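Local coordinates for protein dephospho-CoA kinase (Mycobacterium paratuberculosis, PDB 6N39) that probably phosphorylates the 3'-hydroxyl group of dephospho-CoA with ATP, the last step of coenzyme A biosynthesis, and carries a C-terminal UPF0157 (GrpB) domain involved in its folding, at residues L355-V358 and D359-T362; D406-S410 and T411-P415; A363-D366 and A367-D370; R344-W348 and P349-F353. All coordinates share one frame; numbering follows the deposited sequence.

How the contacts relate
All four contacts lie in the C-terminal UPF0157 domain, away from the predicted ATP-binding residues of the kinase P-loop. Contact 4 turns strand 339-345 into helix 349-363, contact 1 is the later part of that helix, contact 3 starts helix 365-382, and contact 2 ends helix 386-411. Contact 1 touches both of the last two, with centres about 10 Å away in each case: D359 OD2 lies 2.8 Å from W413 NE1 of contact 2, and L361 O lies 2.8 Å from R368 NH1 of contact 3. W413 and P415 also pack against Q352 of contact 4. Contacts 3 and 4 do not meet; their nearest atoms are about 10 Å apart.

Contact 1: residues L355-V358 and D359-T362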
loop_
_atom_site.group_PDB
_atom_site.type_symbol
_atom_site.label_atom_id
_atom_site.label_comp_id
_atom_site.label_asym_id
_atom_site.label_seq_id
_atom_site.Cartn_x
_atom_site.Cartn_y
_atom_site.Cartn_z
ATOM N N LEU A 355 3.886 -21.139 1.541
ATOM C CA LEU A 355 2.946 -21.143 2.667
ATOM C C LEU A 355 3.388 -22.124 3.760
ATOM O O LEU A 355 3.343 -21.816 4.979
ATOM C CB LEU A 355 1.547 -21.498 2.139
ATOM C CG LEU A 355 0.958 -20.582 1.045
ATOM C CD1 LEU A 355 -0.352 -21.116 0.509
ATOM C CD2 LEU A 355 0.733 -19.147 1.559
ATOM N N LEU A 356 3.844 -23.305 3.325
ATOM C CA LEU A 356 4.255 -24.337 4.272
ATOM C C LEU A 356 5.427 -23.864 5.129
ATOM O O LEU A 356 5.486 -24.165 6.318
ATOM C CB LEU A 356 4.629 -25.618 3.519
ATOM C CG LEU A 356 5.310 -26.725 4.339
ATOM C CD1 LEU A 356 4.416 -27.182 5.500
ATOM C CD2 LEU A 356 5.715 -27.953 3.472
ATOM N N PHE A 357 6.391 -23.172 4.523
ATOM C CA PHE A 357 7.614 -22.777 5.224
ATOM C C PHE A 357 7.288 -21.935 6.446
ATOM O O PHE A 357 7.829 -22.166 7.540
ATOM C CB PHE A 357 8.513 -22.023 4.228
ATOM C CG PHE A 357 9.903 -21.700 4.725
ATOM C CD1 PHE A 357 10.865 -22.685 4.861
ATOM C CD2 PHE A 357 10.256 -20.389 4.993
ATOM C CE1 PHE A 357 12.148 -22.373 5.290
ATOM C CE2 PHE A 357 11.534 -20.068 5.402
ATOM C CZ PHE A 357 12.481 -21.065 5.555
ATOM N N VAL A 358 6.353 -20.990 6.291
ATOM C CA VAL A 358 5.909 -20.184 7.429
ATOM C C VAL A 358 5.273 -21.059 8.500
ATOM O O VAL A 358 5.604 -20.944 9.692
ATOM C CB VAL A 358 4.934 -19.086 6.968
ATOM C CG1 VAL A 358 4.416 -18.319 8.174
ATOM C CG2 VAL A 358 5.626 -18.153 5.991
ATOM N N ASP A 359 4.320 -21.921 8.111
ATOM C CA ASP A 359 3.637 -22.707 9.152
ATOM C C ASP A 359 4.605 -23.658 9.864
ATOM O O ASP A 359 4.556 -23.827 11.097
ATOM C CB ASP A 359 2.468 -23.483 8.550
ATOM C CG ASP A 359 1.284 -22.591 8.246
ATOM O OD1 ASP A 359 1.191 -21.533 8.886
ATOM O OD2 ASP A 359 0.455 -22.932 7.380
ATOM N N TRP A 360 5.501 -24.271 9.095
ATOM C CA TRP A 360 6.481 -25.200 9.636
ATOM C C TRP A 360 7.390 -24.504 10.640
ATOM O O TRP A 360 7.496 -24.932 11.792
ATOM C CB TRP A 360 7.279 -25.813 8.478
ATOM C CG TRP A 360 8.441 -26.657 8.895
ATOM C CD1 TRP A 360 8.408 -27.767 9.690
ATOM C CD2 TRP A 360 9.812 -26.463 8.531
ATOM N NE1 TRP A 360 9.677 -28.272 9.848
ATOM C CE2 TRP A 360 10.555 -27.494 9.143
ATOM C CE3 TRP A 360 10.483 -25.518 7.745
ATOM C CZ2 TRP A 360 11.938 -27.607 9.002
ATOM C CZ3 TRP A 360 11.861 -25.632 7.603
ATOM C CH2 TRP A 360 12.572 -26.671 8.231
ATOM N N LEU A 361 8.025 -23.398 10.236
ATOM C CA LEU A 361 8.912 -22.698 11.160
ATOM C C LEU A 361 8.152 -22.143 12.359
ATOM O O LEU A 361 8.698 -22.097 13.470
ATOM C CB LEU A 361 9.665 -21.583 10.429
ATOM C CG LEU A 361 10.807 -22.041 9.501
ATOM C CD1 LEU A 361 11.601 -20.854 8.974
ATOM C CD2 LEU A 361 11.726 -23.033 10.202
ATOM N N THR A 362 6.893 -21.736 12.173
ATOM C CA THR A 362 6.107 -21.299 13.322
ATOM C C THR A 362 5.934 -22.426 14.330
ATOM O O THR A 362 5.981 -22.194 15.539
ATOM C CB THR A 362 4.744 -20.760 12.874
ATOM O OG1 THR A 362 4.942 -19.615 12.032
ATOM C CG2 THR A 362 3.912 -20.345 14.090
#
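The carbonyl oxygen V358 O takes two donors from T362, the backbone N and the hydroxyl OG1, the latter at 2.8 Å. They arrive from opposite faces of the carbonyl plane, with OG1 well above it. The hydroxyl stands beside its own backbone N (chi1 -62°), which turns it back toward the preceding turn of helix. Ahead of this pair the backbone ladder is continuous: W360 N to L356 O is the shortest of its N-H bonds at 2.8 Å and is nearly straight, 167° at the hydrogen.

The apolar side is built round F357. Methyl CD1 of L361 sits over one face of its ring, 3.9 Å from the centroid, a CH-pi contact displaced toward the CZ rim. CE1 of the same ring comes to the edge of the W360 indole, 4.0 Å from CZ3, while the other methyl of L361, CD2, lies over one face of that indole. F357 also meets Y371 edge-to-face, and an acetate ion lies near its side chain.

D359 turns its carboxylate the other way, where OD2 accepts from W413 NE1. The pattern is that of an amphipathic alpha-helix: i to i+4 bonds throughout, a threonine hydroxyl doubling one of them, and a buried face of F357, W360 and L361 against helix 365-382, with L356 and W360 also meeting helix 386-411.

Contact 2: residues D406-S410 and T411-P415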
loop_
_atom_site.group_PDB
_atom_site.type_symbol
_atom_site.label_atom_id
_atom_site.label_comp_id
_atom_site.label_asym_id
_atom_site.label_seq_id
_atom_site.Cartn_x
_atom_site.Cartn_y
_atom_site.Cartn_z
ATOM N N ASP A 406 8.120 -33.407 5.430
ATOM C CA ASP A 406 7.932 -34.493 6.398
ATOM C C ASP A 406 6.964 -34.070 7.496
ATOM O O ASP A 406 6.057 -34.821 7.879
ATOM C CB ASP A 406 9.272 -34.894 7.008
ATOM C CG ASP A 406 9.958 -35.996 6.241
ATOM O OD1 ASP A 406 9.256 -36.746 5.536
ATOM O OD2 ASP A 406 11.201 -36.116 6.350
ATOM N N TRP A 407 7.153 -32.859 8.015
ATOM C CA TRP A 407 6.249 -32.319 9.026
ATOM C C TRP A 407 4.836 -32.176 8.471
ATOM O O TRP A 407 3.855 -32.457 9.169
ATOM C CB TRP A 407 6.782 -30.967 9.518
ATOM C CG TRP A 407 5.884 -30.267 10.487
ATOM C CD1 TRP A 407 5.831 -30.450 11.844
ATOM C CD2 TRP A 407 4.904 -29.276 10.178
ATOM N NE1 TRP A 407 4.879 -29.628 12.393
ATOM C CE2 TRP A 407 4.298 -28.894 11.391
ATOM C CE3 TRP A 407 4.482 -28.666 8.991
ATOM C CZ2 TRP A 407 3.283 -27.933 11.449
ATOM C CZ3 TRP A 407 3.481 -27.707 9.055
ATOM C CH2 TRP A 407 2.896 -27.355 10.273
ATOM N N ALA A 408 4.716 -31.728 7.217
ATOM C CA ALA A 408 3.396 -31.573 6.611
ATOM C C ALA A 408 2.691 -32.913 6.485
ATOM O O ALA A 408 1.490 -33.018 6.761
ATOM C CB ALA A 408 3.510 -30.907 5.240
ATOM N N ASP A 409 3.420 -33.946 6.048
ATOM C CA ASP A 409 2.832 -35.277 5.963
ATOM C C ASP A 409 2.405 -35.772 7.339
ATOM O O ASP A 409 1.323 -36.343 7.487
ATOM C CB ASP A 409 3.817 -36.265 5.328
ATOM C CG ASP A 409 4.078 -35.981 3.853
ATOM O OD1 ASP A 409 3.211 -35.397 3.173
ATOM O OD2 ASP A 409 5.165 -36.347 3.366
ATOM N N SER A 410 3.239 -35.543 8.362
ATOM C CA SER A 410 2.929 -36.050 9.699
ATOM C C SER A 410 1.695 -35.376 10.282
ATOM O O SER A 410 0.844 -36.040 10.880
ATOM C CB SER A 410 4.119 -35.843 10.636
ATOM O OG SER A 410 5.272 -36.510 10.165
ATOM N N THR A 411 1.589 -34.058 10.144
ATOM C CA THR A 411 0.516 -33.316 10.794
ATOM C C THR A 411 -0.725 -33.157 9.922
ATOM O O THR A 411 -1.694 -32.541 10.368
ATOM C CB THR A 411 1.013 -31.923 11.212
ATOM O OG1 THR A 411 1.453 -31.217 10.049
ATOM C CG2 THR A 411 2.171 -32.033 12.194
ATOM N N GLY A 412 -0.720 -33.671 8.695
ATOM C CA GLY A 412 -1.848 -33.422 7.808
ATOM C C GLY A 412 -2.015 -31.961 7.443
ATOM O O GLY A 412 -3.144 -31.476 7.310
ATOM N N TRP A 413 -0.910 -31.243 7.289
ATOM C CA TRP A 413 -0.968 -29.823 6.963
ATOM C C TRP A 413 -1.710 -29.577 5.653
ATOM O O TRP A 413 -1.471 -30.248 4.646
ATOM C CB TRP A 413 0.454 -29.266 6.851
ATOM C CG TRP A 413 0.506 -27.832 6.435
ATOM C CD1 TRP A 413 0.391 -26.739 7.251
ATOM C CD2 TRP A 413 0.692 -27.321 5.102
ATOM N NE1 TRP A 413 0.518 -25.586 6.514
ATOM C CE2 TRP A 413 0.691 -25.911 5.192
ATOM C CE3 TRP A 413 0.862 -27.916 3.847
ATOM C CZ2 TRP A 413 0.846 -25.086 4.073
ATOM C CZ3 TRP A 413 1.026 -27.100 2.736
ATOM C CH2 TRP A 413 1.021 -25.696 2.858
ATOM N N LYS A 414 -2.593 -28.583 5.662
ATOM C CA LYS A 414 -3.284 -28.115 4.470
ATOM C C LYS A 414 -3.184 -26.599 4.407
ATOM O O LYS A 414 -3.309 -25.931 5.435
ATOM C CB LYS A 414 -4.765 -28.524 4.472
ATOM C CG LYS A 414 -4.999 -30.023 4.512
ATOM C CD LYS A 414 -4.352 -30.714 3.319
ATOM C CE LYS A 414 -4.550 -32.228 3.360
ATOM N NZ LYS A 414 -3.597 -32.929 2.445
ATOM N N PRO A 415 -2.966 -26.025 3.217
ATOM C CA PRO A 415 -2.873 -24.566 3.141
ATOM C C PRO A 415 -4.235 -23.900 3.242
ATOM O O PRO A 415 -5.295 -24.513 3.012
ATOM C CB PRO A 415 -2.229 -24.319 1.767
ATOM C CG PRO A 415 -2.605 -25.526 0.953
ATOM C CD PRO A 415 -2.729 -26.681 1.916
ATOM O OXT PRO A 415 -4.292 -22.718 3.576
HETATM O O HOH W 1 -0.386 -32.666 4.255
#
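W407 and T411 make the compact part of this helix end. The T411 methyl CG2 lies over the face of the indole's five-membered ring, 3.9 Å from its centroid, while OG1 sits above the middle of the indole as a whole. With chi1 at 59°, OG1 falls between the backbone N and the carbonyl carbon and is brought within 2.8 Å of W407 O. T411 N bonds to that same oxygen from the opposite face of its plane.

Past G412, whose positive phi (64°) breaks the helix, the chain folds back and W413 N donates to A408 O at 3.0 Å, in the carbonyl plane and on a lone pair. This 6→1 bond after a glycine of positive phi makes a helix C-cap resembling a Schellman turn. A water bridges A408 O to W413 O. The return brings W413 CB to 3.8 Å from A408 CB, and W413 CD1 to 3.7 Å from CZ3 of W407. The two indoles meet obliquely, with planes at 46°.

The other side is polar and exposed: S410 OG returns to D406 O, and D409 OD2 forms a salt bridge with R310 NH1.

W407, A408 and W413 all rest on L356 of helix 349-363. The chain ends at P415, whose carboxylate OXT forms a salt bridge with R249 NH1, so the tail runs from helix 386-411 across helix 349-363 to strand 249-253.

Contact 3: residues A363-D366 and A367-D370; sequences ADPD and ARAD
The backbone leaves helix 349-363 at D364, one extended residue, and turns helical again at P365, so that R368 N already bonds to D364 O at 3.1 Å and A369 N to P365 O at 2.9 Å.

D364 caps this new helix with its side chain. Its CG swings opposite to its own backbone N (chi1 -173°), which lays the carboxylate alongside the first turn. There OD1 accepts from A367 N at 3.3 Å, a weak but fairly straight bond (164° at the hydrogen), and OD2 rests on the A367 methyl, 3.6 Å from CB. One carboxylate therefore meets both the amide and the methyl of A367.

R368 folds back over the start of the helix. Its chain is bent at chi3 (-54°), which brings the guanidinium over P365: the proline CA sits over one face of the group, 3.7 Å from CZ, while NH2 lies 3.7 Å from the proline CB. The contact here is with the flat face of the group. Its NH1 is used for a hydrogen bond to L361 O near the end of the preceding helix, so the arginine ties the two helices together across the bend. A367 packs inward on W360 and L361, and one of the two modelled conformers of D370 makes a salt bridge with R403 of helix 386-411.

An aspartate at the N-cap with proline at N1, directly after the last turn of another helix, is a classic helix start, here forming the tight joint between helices 349-363 and 365-382.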
loop_
_atom_site.group_PDB
_atom_site.type_symbol
_atom_site.label_atom_id
_atom_site.label_comp_id
_atom_site.label_asym_id
_atom_site.label_seq_id
_atom_site.Cartn_x
_atom_site.Cartn_y
_atom_site.Cartn_z
ATOM N N ALA A 363 5.768 -23.661 13.855
ATOM C CA ALA A 363 5.527 -24.766 14.778
ATOM C C ALA A 363 6.794 -25.380 15.377
ATOM O O ALA A 363 6.696 -26.057 16.405
ATOM C CB ALA A 363 4.722 -25.871 14.083
ATOM N N ASP A 364 7.974 -25.166 14.786
ATOM C CA ASP A 364 9.176 -25.936 15.125
ATOM C C ASP A 364 10.324 -25.018 15.529
ATOM O O ASP A 364 11.112 -24.578 14.670
ATOM C CB ASP A 364 9.575 -26.825 13.945
ATOM C CG ASP A 364 10.727 -27.779 14.271
ATOM O OD1 ASP A 364 11.330 -27.686 15.364
ATOM O OD2 ASP A 364 11.023 -28.633 13.412
ATOM N N PRO A 365 10.487 -24.746 16.832
ATOM C CA PRO A 365 11.539 -23.808 17.275
ATOM C C PRO A 365 12.951 -24.239 16.924
ATOM O O PRO A 365 13.807 -23.382 16.661
ATOM C CB PRO A 365 11.348 -23.772 18.800
ATOM C CG PRO A 365 9.952 -24.249 19.025
ATOM C CD PRO A 365 9.708 -25.270 17.966
ATOM N N ASP A 366 13.235 -25.544 16.963
ATOM C CA ASP A 366 14.569 -26.016 16.609
ATOM C C ASP A 366 14.897 -25.698 15.157
ATOM O O ASP A 366 16.016 -25.273 14.841
ATOM C CB ASP A 366 14.681 -27.517 16.873
ATOM C CG ASP A 366 14.412 -27.876 18.327
ATOM O OD1 ASP A 366 14.649 -27.025 19.216
ATOM O OD2 ASP A 366 13.962 -29.012 18.585
ATOM N N ALA A 367 13.936 -25.901 14.255
ATOM C CA ALA A 367 14.177 -25.570 12.856
ATOM C C ALA A 367 14.413 -24.076 12.686
ATOM O O ALA A 367 15.261 -23.661 11.886
ATOM C CB ALA A 367 13.007 -26.039 11.998
ATOM N N ARG A 368 13.674 -23.252 13.439
ATOM C CA ARG A 368 13.907 -21.810 13.430
ATOM C C ARG A 368 15.328 -21.479 13.855
ATOM O O ARG A 368 15.981 -20.618 13.251
ATOM C CB ARG A 368 12.927 -21.099 14.363
ATOM C CG ARG A 368 11.544 -20.922 13.823
ATOM C CD ARG A 368 10.829 -19.723 14.476
ATOM N NE ARG A 368 10.798 -19.761 15.942
ATOM C CZ ARG A 368 9.952 -20.488 16.673
ATOM N NH1 ARG A 368 9.065 -21.289 16.090
ATOM N NH2 ARG A 368 9.996 -20.420 17.998
ATOM N N ALA A 369 15.810 -22.126 14.922
ATOM C CA ALA A 369 17.175 -21.883 15.375
ATOM C C ALA A 369 18.191 -22.287 14.309
ATOM O O ALA A 369 19.159 -21.555 14.050
ATOM C CB ALA A 369 17.430 -22.627 16.689
ATOM N N ASP A 370 17.999 -23.459 13.696
ATOM C CA ASP A 370 18.874 -23.883 12.602
ATOM C C ASP A 370 18.911 -22.834 11.500
ATOM O O ASP A 370 19.988 -22.465 11.003
ATOM C CB ASP A 370 18.401 -25.215 12.018
ATOM C CG ASP A 370 18.715 -26.392 12.903
ATOM O OD1 ASP A 370 19.452 -26.223 13.896
ATOM O OD2 ASP A 370 18.216 -27.496 12.596
#

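Contact 4: residues R344-W348 and P349-F353; sequences RVDGW and PGQQF
R344 points at the helix and meets the flank of Q351 in a strand-to-helix connection, where a type II beta turn from V345 to W348 joins strand 339-345 to helix 349-363. Their CB atoms meet at 3.7 Å, and from there the two side chains part. The arginine runs extended beneath the first turn of the helix, its CD packed 3.3 Å from G350 C, where the helix has a glycine; its NE makes a salt bridge with D303 and its NH1 a hydrogen bond with Q273 OE1, and an acetate ion lies close by.

The glutamine bends at chi2 (-89°) and curls back over the turn instead. Its CB lies 3.2 Å from V345 O, and its amide is carried up to the turn's own backbone, with NE2 hydrogen-bonded to T275 OG1. Q352 bends at chi2 as well, bringing its amide beside that of Q351 while its OE1 bonds to T312. W348, at the N-cap, sends its indole the other way, with V345 CB over one face and Y316 edge-to-face.

Two donors converge on Q351 OE1, both at 2.9 Å: Q352 NE2, in the carbonyl plane and on a lone pair, and G347 N, well above that plane.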
loop_
_atom_site.group_PDB
_atom_site.type_symbol
_atom_site.label_atom_id
_atom_site.label_comp_id
_atom_site.label_asym_id
_atom_site.label_seq_id
_atom_site.Cartn_x
_atom_site.Cartn_y
_atom_site.Cartn_z
ATOM N N ARG A 344 2.814 -17.000 -8.053
ATOM C CA ARG A 344 2.965 -18.439 -8.218
ATOM C C ARG A 344 1.609 -19.075 -8.488
ATOM O O ARG A 344 0.563 -18.550 -8.080
ATOM C CB ARG A 344 3.626 -19.073 -6.970
ATOM C CG ARG A 344 5.058 -18.526 -6.669
ATOM C CD ARG A 344 5.847 -19.566 -5.840
ATOM N NE ARG A 344 7.221 -19.156 -5.557
ATOM C CZ ARG A 344 7.583 -18.400 -4.528
ATOM N NH1 ARG A 344 6.662 -17.948 -3.676
ATOM N NH2 ARG A 344 8.873 -18.092 -4.352
ATOM N N VAL A 345 1.638 -20.214 -9.184
ATOM C CA VAL A 345 0.430 -20.868 -9.676
ATOM C C VAL A 345 -0.126 -21.802 -8.603
ATOM O O VAL A 345 0.606 -22.623 -8.039
ATOM C CB VAL A 345 0.717 -21.636 -10.979
ATOM C CG1 VAL A 345 -0.533 -22.416 -11.441
ATOM C CG2 VAL A 345 1.191 -20.669 -12.092
ATOM N N ASP A 346 -1.430 -21.693 -8.360
ATOM C CA ASP A 346 -2.224 -22.521 -7.450
ATOM C C ASP A 346 -1.867 -24.005 -7.526
ATOM O O ASP A 346 -2.093 -24.653 -8.549
ATOM C CB ASP A 346 -3.707 -22.332 -7.813
ATOM C CG ASP A 346 -4.666 -22.963 -6.782
ATOM O OD1 ASP A 346 -4.282 -23.080 -5.603
ATOM O OD2 ASP A 346 -5.795 -23.348 -7.171
ATOM N N GLY A 347 -1.341 -24.557 -6.430
ATOM C CA GLY A 347 -1.030 -25.967 -6.342
ATOM C C GLY A 347 0.383 -26.355 -6.763
ATOM O O GLY A 347 0.844 -27.441 -6.404
ATOM N N TRP A 348 1.084 -25.513 -7.517
ATOM C CA TRP A 348 2.447 -25.854 -7.917
ATOM C C TRP A 348 3.374 -25.885 -6.698
ATOM O O TRP A 348 3.114 -25.215 -5.695
ATOM C CB TRP A 348 2.970 -24.856 -8.942
ATOM C CG TRP A 348 2.332 -24.998 -10.309
ATOM C CD1 TRP A 348 1.197 -25.711 -10.638
ATOM C CD2 TRP A 348 2.771 -24.363 -11.512
ATOM N NE1 TRP A 348 0.925 -25.569 -11.984
ATOM C CE2 TRP A 348 1.872 -24.742 -12.540
ATOM C CE3 TRP A 348 3.841 -23.510 -11.821
ATOM C CZ2 TRP A 348 2.025 -24.310 -13.863
ATOM C CZ3 TRP A 348 3.985 -23.066 -13.141
ATOM C CH2 TRP A 348 3.079 -23.470 -14.144
ATOM N N PRO A 349 4.480 -26.634 -6.776
ATOM C CA PRO A 349 5.313 -26.833 -5.571
ATOM C C PRO A 349 5.834 -25.550 -4.927
ATOM O O PRO A 349 5.867 -25.470 -3.691
ATOM C CB PRO A 349 6.467 -27.722 -6.074
ATOM C CG PRO A 349 6.403 -27.641 -7.581
ATOM C CD PRO A 349 4.971 -27.404 -7.930
ATOM N N GLY A 350 6.261 -24.549 -5.704
ATOM C CA GLY A 350 6.748 -23.322 -5.074
ATOM C C GLY A 350 5.648 -22.555 -4.354
ATOM O O GLY A 350 5.864 -21.988 -3.270
ATOM N N GLN A 351 4.451 -22.531 -4.949
ATOM C CA GLN A 351 3.272 -21.929 -4.315
ATOM C C GLN A 351 2.939 -22.601 -2.987
ATOM O O GLN A 351 2.588 -21.935 -2.002
ATOM C CB GLN A 351 2.090 -22.022 -5.291
ATOM C CG GLN A 351 0.814 -21.259 -4.888
ATOM C CD GLN A 351 -0.122 -22.104 -4.032
ATOM O OE1 GLN A 351 -0.088 -23.337 -4.090
ATOM N NE2 GLN A 351 -0.973 -21.444 -3.249
ATOM N N GLN A 352 3.033 -23.929 -2.936
ATOM C CA GLN A 352 2.714 -24.629 -1.692
ATOM C C GLN A 352 3.804 -24.412 -0.648
ATOM O O GLN A 352 3.511 -24.138 0.523
ATOM C CB GLN A 352 2.528 -26.115 -1.988
ATOM C CG GLN A 352 1.410 -26.376 -2.994
ATOM C CD GLN A 352 0.097 -26.604 -2.303
ATOM O OE1 GLN A 352 -0.041 -27.564 -1.549
ATOM N NE2 GLN A 352 -0.880 -25.712 -2.532
ATOM N N PHE A 353 5.066 -24.496 -1.073
ATOM C CA PHE A 353 6.182 -24.401 -0.144
ATOM C C PHE A 353 6.254 -23.029 0.520
ATOM O O PHE A 353 6.616 -22.936 1.699
ATOM C CB PHE A 353 7.498 -24.715 -0.870
ATOM C CG PHE A 353 8.681 -24.761 0.047
ATOM C CD1 PHE A 353 8.628 -25.519 1.224
ATOM C CD2 PHE A 353 9.840 -24.048 -0.250
ATOM C CE1 PHE A 353 9.711 -25.566 2.088
ATOM C CE2 PHE A 353 10.938 -24.107 0.599
ATOM C CZ PHE A 353 10.875 -24.864 1.776
#